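Local coordinates for 6-aminohexanoate-cyclic-dimer hydrolase (Arthrobacter sp., PDB 3A2Q), which hydrolyses one amide bond of the cyclic dimer of 6-aminohexanoate, a nylon-6 by-product, to give the linear dimer, at residues F271-A284 and L383-E395. The protein carries 1 engineered substitution. Residues are numbered along the deposited sequence; the frame is centred on the assembly and turned at random.
Sequences FALDPECAAAARGA and LLILPTVTRQTPE
The carboxylate of Asp274 and the side-chain amide of Gln392 meet with their planes 57° apart. Gln392 NE2 lies above the carboxylate plane, 3.0 Å from Asp274 OD2, and donates to it. From the opposite face of that plane Cys277 N donates to the same oxygen. Asp274 is the N-cap of helix 275-290, which packs on strand 383-387 of the mixed sheet in this amidase-family alpha/beta fold. The capping carboxylate is thus tied to the loop that follows the strand. Gln392 NE2 also donates to Glu276 OE1 at 3.0 Å, from above the plane of the Glu276 carboxylate. The Gln392 chain bends at chi2 (-77°), which brings its amide back to the two acids. The amide lies between two carboxylates and probably eases their mutual repulsion; Glu276 OE2 is hydrogen-bonded to Ser444 OG. A leucine in place of Gln392 would probably leave Asp274 OD2 and Glu276 OE1 without their shared donor, and the repulsion between the two carboxylates less well compensated.

The backbones are joined by one hydrogen bond, from Asp274 N to Thr390 O (3.0 Å). Along the helix, Cys277 and Ala281 pack against the ring of Pro387 at the strand end. Cys277 O comes within 3.3 Å of Pro387 CG. Ala281 CB is 3.7 Å from Pro387 CD, and Cys277 CB is 4.0 Å from Pro387 CB. Farther on, Ala284 faces Ile385. At the other end, Leu273 CD1 packs against Thr390 CA and CB, and its other methyl, CD2, reaches Pro387 CG. Thr390 OG1 is hydrogen-bonded to Gln420 O, and the same hydroxyl oxygen lies obliquely to the Phe271 ring, 3.3 Å from Phe271 CE1.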
loop_
_atom_site.group_PDB
_atom_site.type_symbol
_atom_site.label_atom_id
_atom_site.label_comp_id
_atom_site.label_asym_id
_atom_site.label_seq_id
_atom_site.Cartn_x
_atom_site.Cartn_y
_atom_site.Cartn_z
ATOM N N PHE A 271 -17.884 -1.373 16.312
ATOM C CA PHE A 271 -18.486 -2.046 15.165
ATOM C C PHE A 271 -18.073 -3.509 15.241
ATOM O O PHE A 271 -17.061 -3.834 15.854
ATOM C CB PHE A 271 -18.074 -1.407 13.823
ATOM C CG PHE A 271 -16.604 -1.486 13.520
ATOM C CD1 PHE A 271 -16.009 -2.698 13.176
ATOM C CD2 PHE A 271 -15.813 -0.343 13.587
ATOM C CE1 PHE A 271 -14.645 -2.771 12.907
ATOM C CE2 PHE A 271 -14.452 -0.402 13.321
ATOM C CZ PHE A 271 -13.865 -1.621 12.981
ATOM N N ALA A 272 -18.865 -4.392 14.643
ATOM C CA ALA A 272 -18.561 -5.815 14.693
ATOM C C ALA A 272 -17.649 -6.253 13.559
ATOM O O ALA A 272 -17.887 -5.938 12.392
ATOM C CB ALA A 272 -19.857 -6.628 14.665
ATOM N N LEU A 273 -16.594 -6.977 13.904
ATOM C CA LEU A 273 -15.682 -7.465 12.888
ATOM C C LEU A 273 -16.447 -8.476 12.033
ATOM O O LEU A 273 -17.110 -9.373 12.562
ATOM C CB LEU A 273 -14.473 -8.147 13.537
ATOM C CG LEU A 273 -13.505 -8.856 12.583
ATOM C CD1 LEU A 273 -12.866 -7.834 11.650
ATOM C CD2 LEU A 273 -12.440 -9.585 13.389
ATOM N N ASP A 274 -16.368 -8.314 10.716
ATOM C CA ASP A 274 -17.030 -9.229 9.791
ATOM C C ASP A 274 -16.573 -10.662 10.081
ATOM O O ASP A 274 -15.378 -10.939 10.112
ATOM C CB ASP A 274 -16.673 -8.877 8.351
ATOM C CG ASP A 274 -17.257 -9.857 7.353
ATOM O OD1 ASP A 274 -18.472 -9.786 7.090
ATOM O OD2 ASP A 274 -16.504 -10.711 6.842
ATOM N N PRO A 275 -17.524 -11.589 10.276
ATOM C CA PRO A 275 -17.221 -12.998 10.565
ATOM C C PRO A 275 -16.280 -13.684 9.578
ATOM O O PRO A 275 -15.439 -14.494 9.980
ATOM C CB PRO A 275 -18.602 -13.661 10.582
ATOM C CG PRO A 275 -19.525 -12.531 10.967
ATOM C CD PRO A 275 -18.979 -11.368 10.191
ATOM N N GLU A 276 -16.424 -13.379 8.292
ATOM C CA GLU A 276 -15.575 -14.005 7.286
ATOM C C GLU A 276 -14.154 -13.478 7.371
ATOM O O GLU A 276 -13.207 -14.222 7.152
ATOM C CB GLU A 276 -16.151 -13.799 5.880
ATOM C CG GLU A 276 -17.587 -14.323 5.754
ATOM C CD GLU A 276 -18.042 -14.520 4.321
ATOM O OE1 GLU A 276 -17.552 -13.804 3.426
ATOM O OE2 GLU A 276 -18.911 -15.391 4.098
ATOM N N CYS A 277 -14.002 -12.194 7.687
ATOM C CA CYS A 277 -12.670 -11.621 7.843
ATOM C C CYS A 277 -12.013 -12.269 9.063
ATOM O O CYS A 277 -10.843 -12.646 9.026
ATOM C CB CYS A 277 -12.753 -10.108 8.053
ATOM S SG CYS A 277 -13.202 -9.214 6.564
ATOM N N ALA A 278 -12.779 -12.402 10.142
ATOM C CA ALA A 278 -12.265 -13.001 11.364
ATOM C C ALA A 278 -11.869 -14.460 11.148
ATOM O O ALA A 278 -10.834 -14.906 11.643
ATOM C CB ALA A 278 -13.300 -12.903 12.474
ATOM N N ALA A 279 -12.683 -15.194 10.395
ATOM C CA ALA A 279 -12.414 -16.607 10.143
ATOM C C ALA A 279 -11.139 -16.833 9.331
ATOM O O ALA A 279 -10.460 -17.841 9.508
ATOM C CB ALA A 279 -13.610 -17.248 9.440
ATOM N N ALA A 280 -10.820 -15.901 8.436
ATOM C CA ALA A 280 -9.621 -16.011 7.611
ATOM C C ALA A 280 -8.401 -15.894 8.508
ATOM O O ALA A 280 -7.444 -16.653 8.379
ATOM C CB ALA A 280 -9.600 -14.904 6.552
ATOM N N ALA A 281 -8.437 -14.932 9.423
ATOM C CA ALA A 281 -7.328 -14.730 10.349
ATOM C C ALA A 281 -7.215 -15.944 11.274
ATOM O O ALA A 281 -6.115 -16.424 11.559
ATOM C CB ALA A 281 -7.555 -13.466 11.164
ATOM N N ARG A 282 -8.357 -16.439 11.736
ATOM C CA ARG A 282 -8.370 -17.602 12.620
ATOM C C ARG A 282 -7.733 -18.793 11.900
ATOM O O ARG A 282 -6.910 -19.512 12.472
ATOM C CB ARG A 282 -9.813 -17.919 13.037
ATOM C CG ARG A 282 -9.975 -19.130 13.951
ATOM C CD ARG A 282 -9.154 -19.002 15.224
ATOM N NE ARG A 282 -9.580 -17.881 16.057
ATOM C CZ ARG A 282 -9.021 -17.565 17.220
ATOM N NH1 ARG A 282 -8.010 -18.287 17.691
ATOM N NH2 ARG A 282 -9.467 -16.527 17.913
ATOM N N GLY A 283 -8.106 -18.981 10.639
ATOM C CA GLY A 283 -7.564 -20.071 9.847
ATOM C C GLY A 283 -6.056 -19.990 9.700
ATOM O O GLY A 283 -5.372 -21.011 9.733
ATOM N N ALA A 284 -5.536 -18.777 9.528
ATOM C CA ALA A 284 -4.099 -18.576 9.386
ATOM C C ALA A 284 -3.412 -18.879 10.715
ATOM O O ALA A 284 -2.316 -19.432 10.742
ATOM C CB ALA A 284 -3.806 -17.137 8.959
ATOM N N LEU A 383 4.696 -11.793 17.043
ATOM C CA LEU A 383 3.796 -11.451 15.939
ATOM C C LEU A 383 2.335 -11.350 16.333
ATOM O O LEU A 383 1.868 -12.044 17.241
ATOM C CB LEU A 383 3.887 -12.511 14.842
ATOM C CG LEU A 383 5.203 -12.827 14.132
ATOM C CD1 LEU A 383 5.027 -14.085 13.290
ATOM C CD2 LEU A 383 5.611 -11.666 13.262
ATOM N N LEU A 384 1.617 -10.489 15.617
ATOM C CA LEU A 384 0.185 -10.319 15.819
ATOM C C LEU A 384 -0.439 -10.719 14.488
ATOM O O LEU A 384 0.038 -10.305 13.432
ATOM C CB LEU A 384 -0.174 -8.855 16.118
ATOM C CG LEU A 384 -1.682 -8.590 16.234
ATOM C CD1 LEU A 384 -2.212 -9.208 17.522
ATOM C CD2 LEU A 384 -1.965 -7.090 16.228
ATOM N N ILE A 385 -1.471 -11.555 14.546
ATOM C CA ILE A 385 -2.190 -11.994 13.359
ATOM C C ILE A 385 -3.593 -11.411 13.488
ATOM O O ILE A 385 -4.245 -11.571 14.520
ATOM C CB ILE A 385 -2.338 -13.539 13.292
ATOM C CG1 ILE A 385 -0.999 -14.220 13.567
ATOM C CG2 ILE A 385 -2.863 -13.948 11.918
ATOM C CD1 ILE A 385 0.096 -13.832 12.615
ATOM N N LEU A 386 -4.053 -10.722 12.449
ATOM C CA LEU A 386 -5.387 -10.147 12.470
ATOM C C LEU A 386 -5.832 -9.884 11.039
ATOM O O LEU A 386 -5.006 -9.823 10.130
ATOM C CB LEU A 386 -5.400 -8.837 13.267
ATOM C CG LEU A 386 -4.701 -7.607 12.671
ATOM C CD1 LEU A 386 -5.039 -6.390 13.519
ATOM C CD2 LEU A 386 -3.195 -7.816 12.611
ATOM N N PRO A 387 -7.153 -9.755 10.814
ATOM C CA PRO A 387 -7.634 -9.495 9.451
ATOM C C PRO A 387 -7.050 -8.175 8.962
ATOM O O PRO A 387 -6.806 -7.281 9.767
ATOM C CB PRO A 387 -9.155 -9.414 9.626
ATOM C CG PRO A 387 -9.414 -10.240 10.854
ATOM C CD PRO A 387 -8.268 -9.892 11.763
ATOM N N THR A 388 -6.814 -8.041 7.661
ATOM C CA THR A 388 -6.277 -6.785 7.156
ATOM C C THR A 388 -7.398 -5.744 7.190
ATOM O O THR A 388 -7.188 -4.621 7.646
ATOM C CB THR A 388 -5.740 -6.928 5.723
ATOM O OG1 THR A 388 -4.748 -7.956 5.691
ATOM C CG2 THR A 388 -5.095 -5.618 5.260
ATOM N N VAL A 389 -8.582 -6.119 6.706
ATOM C CA VAL A 389 -9.732 -5.210 6.725
ATOM C C VAL A 389 -10.815 -5.816 7.616
ATOM O O VAL A 389 -10.783 -7.015 7.908
ATOM C CB VAL A 389 -10.283 -4.938 5.305
ATOM C CG1 VAL A 389 -9.197 -4.305 4.452
ATOM C CG2 VAL A 389 -10.790 -6.224 4.670
ATOM N N THR A 390 -11.777 -5.003 8.045
ATOM C CA THR A 390 -12.808 -5.491 8.963
ATOM C C THR A 390 -14.210 -5.675 8.400
ATOM O O THR A 390 -15.132 -6.025 9.143
ATOM C CB THR A 390 -12.928 -4.565 10.179
ATOM O OG1 THR A 390 -13.630 -3.371 9.803
ATOM C CG2 THR A 390 -11.546 -4.182 10.692
ATOM N N ARG A 391 -14.368 -5.452 7.100
ATOM C CA ARG A 391 -15.667 -5.574 6.447
ATOM C C ARG A 391 -15.558 -6.169 5.055
ATOM O O ARG A 391 -14.466 -6.309 4.504
ATOM C CB ARG A 391 -16.304 -4.194 6.314
ATOM C CG ARG A 391 -15.418 -3.215 5.549
ATOM C CD ARG A 391 -16.196 -2.008 5.050
ATOM N NE ARG A 391 -17.205 -2.388 4.065
ATOM C CZ ARG A 391 -18.114 -1.553 3.573
ATOM N NH1 ARG A 391 -18.139 -0.287 3.974
ATOM N NH2 ARG A 391 -18.999 -1.982 2.682
ATOM N N GLN A 392 -16.711 -6.503 4.485
ATOM C CA GLN A 392 -16.778 -7.037 3.134
ATOM C C GLN A 392 -16.392 -5.874 2.224
ATOM O O GLN A 392 -16.497 -4.716 2.620
ATOM C CB GLN A 392 -18.206 -7.497 2.825
ATOM C CG GLN A 392 -18.679 -8.701 3.646
ATOM C CD GLN A 392 -18.092 -10.014 3.147
ATOM O OE1 GLN A 392 -18.114 -10.295 1.949
ATOM N NE2 GLN A 392 -17.581 -10.827 4.064
ATOM N N THR A 393 -15.949 -6.172 1.010
ATOM C CA THR A 393 -15.539 -5.119 0.089
ATOM C C THR A 393 -16.725 -4.291 -0.411
ATOM O O THR A 393 -17.728 -4.834 -0.870
ATOM C CB THR A 393 -14.762 -5.727 -1.086
ATOM O OG1 THR A 393 -13.563 -6.326 -0.578
ATOM C CG2 THR A 393 -14.400 -4.663 -2.121
ATOM N N PRO A 394 -16.626 -2.958 -0.299
ATOM C CA PRO A 394 -17.694 -2.057 -0.741
ATOM C C PRO A 394 -17.895 -2.019 -2.254
ATOM O O PRO A 394 -16.983 -2.317 -3.025
ATOM C CB PRO A 394 -17.256 -0.696 -0.190
ATOM C CG PRO A 394 -15.762 -0.818 -0.097
ATOM C CD PRO A 394 -15.570 -2.218 0.416
ATOM N N GLU A 395 -19.101 -1.655 -2.675
ATOM C CA GLU A 395 -19.391 -1.547 -4.099
ATOM C C GLU A 395 -18.870 -0.190 -4.564
ATOM O O GLU A 395 -18.752 0.741 -3.762
ATOM C CB GLU A 395 -20.907 -1.618 -4.353
ATOM C CG GLU A 395 -21.557 -2.923 -3.938
ATOM C CD GLU A 395 -23.043 -2.970 -4.262
ATOM O OE1 GLU A 395 -23.769 -2.029 -3.878
ATOM O OE2 GLU A 395 -23.487 -3.950 -4.895
HETATM O O HOH W 1 -18.480 -5.550 9.280
HETATM O O HOH W 2 -19.836 -12.723 1.370
#